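Local coordinates for cycloalternan-forming enzyme (Listeria monocytogenes serovar 1/2a, PDB 5F7U), which is a multidomain protein of glycoside hydrolase family 31, with a TIM-barrel domain and several beta-rich accessory domains, at residues K821-L826 with Y838-D843. The protein carries 1 engineered substitution. Residues are numbered along the deposited sequence; the frame is centred on the assembly and turned at random.
Sequences KSYDNL and YSFYDD. With MG (magnesium ion), chain K.
The magnesium-binding loop at Y823-D824 is joined to strand 835-842 of a second sheet by the ring of Y823, whose phenol reaches F840 and D842. The hydroxyl OH of Y823 donates a hydrogen bond to OD1 of D842 at 2.7 Å, meeting the oxygen from above the carboxylate plane, 39° out of it. CG of D842 stands anti to its backbone N (chi1 -178°), which carries the carboxylate across to the phenol edge. A water in the plane of the Y823 ring donates a second hydrogen bond to the same OH, and it weakly accepts one from the backbone N of D843, so the phenol oxygen is gripped by side chain and solvent together. The arrangement illustrates how side chains link two sheets, consistent with a beta-sandwich: L826 lies near the start of strand 825-830 of a mixed sheet, whereas F840 lies on strand 835-842, outermost within this chain in an antiparallel one, and D842 follows two residues later. Y823 and F840 approach from opposite directions, and CZ of F840 comes to 3.3 Å from OH of Y823, which lies at the edge of the phenylalanine ring. On one face of the Y823 ring, CD1 of L826 sits 4.0 Å above the plane, over its centre; the same methyl lies 4.0 Å from CZ of F840, making a small apolar cluster beside the polar bond. D842 is itself the centre of an inverse gamma turn, and its other oxygen, OD2, forms a salt bridge with R850, which should help hold the carboxylate in place. At the far end of the tyrosine, the magnesium ion is bound by the carbonyl O atoms of Y823 and D824, each at 2.2 Å, with three waters completing its modelled ligands.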
loop_
_atom_site.group_PDB
_atom_site.type_symbol
_atom_site.label_atom_id
_atom_site.label_comp_id
_atom_site.label_asym_id
_atom_site.label_seq_id
_atom_site.Cartn_x
_atom_site.Cartn_y
_atom_site.Cartn_z
ATOM N N LYS A 821 20.210 -17.032 -6.518
ATOM C CA LYS A 821 20.979 -17.954 -5.670
ATOM C C LYS A 821 22.350 -17.411 -5.266
ATOM O O LYS A 821 23.038 -18.027 -4.440
ATOM C CB LYS A 821 21.156 -19.324 -6.350
ATOM C CG LYS A 821 19.883 -20.156 -6.468
ATOM C CD LYS A 821 20.230 -21.630 -6.689
ATOM C CE LYS A 821 18.998 -22.506 -6.899
ATOM N NZ LYS A 821 18.026 -22.463 -5.756
ATOM N N SER A 822 22.763 -16.298 -5.869
ATOM C CA SER A 822 24.080 -15.695 -5.593
ATOM C C SER A 822 24.079 -14.202 -5.879
ATOM O O SER A 822 23.219 -13.705 -6.606
ATOM C CB SER A 822 25.175 -16.367 -6.437
ATOM O OG SER A 822 24.969 -16.100 -7.818
ATOM N N TYR A 823 25.041 -13.491 -5.298
ATOM C CA TYR A 823 25.288 -12.105 -5.675
ATOM C C TYR A 823 26.403 -12.070 -6.697
ATOM O O TYR A 823 27.237 -12.991 -6.762
ATOM C CB TYR A 823 25.731 -11.259 -4.464
ATOM C CG TYR A 823 24.801 -11.341 -3.262
ATOM C CD1 TYR A 823 23.511 -10.794 -3.304
ATOM C CD2 TYR A 823 25.212 -11.972 -2.084
ATOM C CE1 TYR A 823 22.660 -10.879 -2.203
ATOM C CE2 TYR A 823 24.370 -12.051 -0.977
ATOM C CZ TYR A 823 23.097 -11.501 -1.042
ATOM O OH TYR A 823 22.234 -11.602 0.036
ATOM N N ASP A 824 26.454 -10.985 -7.455
ATOM C CA ASP A 824 27.610 -10.691 -8.283
ATOM C C ASP A 824 28.647 -10.059 -7.329
ATOM O O ASP A 824 29.430 -10.798 -6.708
ATOM C CB ASP A 824 27.204 -9.819 -9.478
ATOM C CG ASP A 824 28.323 -9.632 -10.498
ATOM O OD1 ASP A 824 29.495 -9.958 -10.216
ATOM O OD2 ASP A 824 28.026 -9.134 -11.605
ATOM N N ASN A 825 28.597 -8.735 -7.166
ATOM C CA ASN A 825 29.382 -8.026 -6.142
ATOM C C ASN A 825 28.473 -7.470 -5.054
ATOM O O ASN A 825 27.776 -6.460 -5.268
ATOM C CB ASN A 825 30.208 -6.888 -6.746
ATOM C CG ASN A 825 31.213 -7.369 -7.775
ATOM O OD1 ASN A 825 31.860 -8.396 -7.594
ATOM N ND2 ASN A 825 31.370 -6.610 -8.846
ATOM N N LEU A 826 28.452 -8.130 -3.902
ATOM C CA LEU A 826 27.631 -7.625 -2.784
ATOM C C LEU A 826 28.299 -6.351 -2.278
ATOM O O LEU A 826 29.500 -6.356 -1.954
ATOM C CB LEU A 826 27.510 -8.664 -1.683
ATOM C CG LEU A 826 26.786 -8.300 -0.389
ATOM C CD1 LEU A 826 25.316 -8.009 -0.645
ATOM C CD2 LEU A 826 26.949 -9.477 0.564
ATOM N N TYR A 838 22.561 -1.229 10.625
ATOM C CA TYR A 838 21.621 -1.828 9.702
ATOM C C TYR A 838 21.696 -3.339 9.810
ATOM O O TYR A 838 22.786 -3.895 9.890
ATOM C CB TYR A 838 21.977 -1.387 8.291
ATOM C CG TYR A 838 21.107 -1.954 7.186
ATOM C CD1 TYR A 838 19.828 -1.446 6.950
ATOM C CD2 TYR A 838 21.592 -2.959 6.335
ATOM C CE1 TYR A 838 19.040 -1.932 5.907
ATOM C CE2 TYR A 838 20.811 -3.453 5.293
ATOM C CZ TYR A 838 19.536 -2.943 5.092
ATOM O OH TYR A 838 18.764 -3.402 4.039
ATOM N N SER A 839 20.535 -3.983 9.823
ATOM C CA SER A 839 20.456 -5.440 9.846
ATOM C C SER A 839 20.084 -5.906 8.451
ATOM O O SER A 839 18.938 -5.725 8.022
ATOM C CB SER A 839 19.398 -5.898 10.856
ATOM O OG SER A 839 19.602 -7.244 11.246
ATOM N N PHE A 840 21.053 -6.485 7.741
ATOM C CA PHE A 840 20.845 -6.987 6.386
ATOM C C PHE A 840 20.336 -8.440 6.391
ATOM O O PHE A 840 20.925 -9.306 7.026
ATOM C CB PHE A 840 22.169 -6.871 5.613
ATOM C CG PHE A 840 22.174 -7.560 4.287
ATOM C CD1 PHE A 840 21.181 -7.306 3.324
ATOM C CD2 PHE A 840 23.196 -8.475 3.982
ATOM C CE1 PHE A 840 21.201 -7.953 2.100
ATOM C CE2 PHE A 840 23.228 -9.110 2.747
ATOM C CZ PHE A 840 22.223 -8.861 1.815
ATOM N N TYR A 841 19.241 -8.679 5.672
ATOM C CA TYR A 841 18.701 -10.018 5.497
ATOM C C TYR A 841 19.384 -10.712 4.330
ATOM O O TYR A 841 19.073 -10.450 3.160
ATOM C CB TYR A 841 17.198 -9.934 5.252
ATOM C CG TYR A 841 16.482 -11.264 5.149
ATOM C CD1 TYR A 841 16.691 -12.281 6.091
ATOM C CD2 TYR A 841 15.555 -11.483 4.127
ATOM C CE1 TYR A 841 16.017 -13.494 5.992
ATOM C CE2 TYR A 841 14.866 -12.682 4.024
ATOM C CZ TYR A 841 15.101 -13.680 4.952
ATOM O OH TYR A 841 14.413 -14.860 4.835
ATOM N N ASP A 842 20.315 -11.602 4.653
ATOM C CA ASP A 842 21.145 -12.202 3.629
ATOM C C ASP A 842 20.478 -13.498 3.127
ATOM O O ASP A 842 20.831 -14.603 3.549
ATOM C CB ASP A 842 22.558 -12.397 4.186
ATOM C CG ASP A 842 23.534 -12.970 3.174
ATOM O OD1 ASP A 842 23.173 -13.189 2.006
ATOM O OD2 ASP A 842 24.679 -13.212 3.585
ATOM N N ASP A 843 19.514 -13.326 2.219
ATOM C CA ASP A 843 18.697 -14.428 1.680
ATOM C C ASP A 843 19.535 -15.446 0.903
ATOM O O ASP A 843 19.197 -16.637 0.863
ATOM C CB ASP A 843 17.582 -13.887 0.758
ATOM C CG ASP A 843 16.593 -14.971 0.312
ATOM O OD1 ASP A 843 16.030 -15.684 1.177
ATOM O OD2 ASP A 843 16.353 -15.117 -0.912
HETATM MG MG MG K . 29.378 -12.963 -6.308
HETATM O O HOH W 1 19.587 -10.972 -0.256
HETATM O O HOH W 2 29.303 -12.775 -4.195
HETATM O O HOH W 3 31.903 -12.937 -5.719
HETATM O O HOH W 4 28.946 -15.344 -5.966
#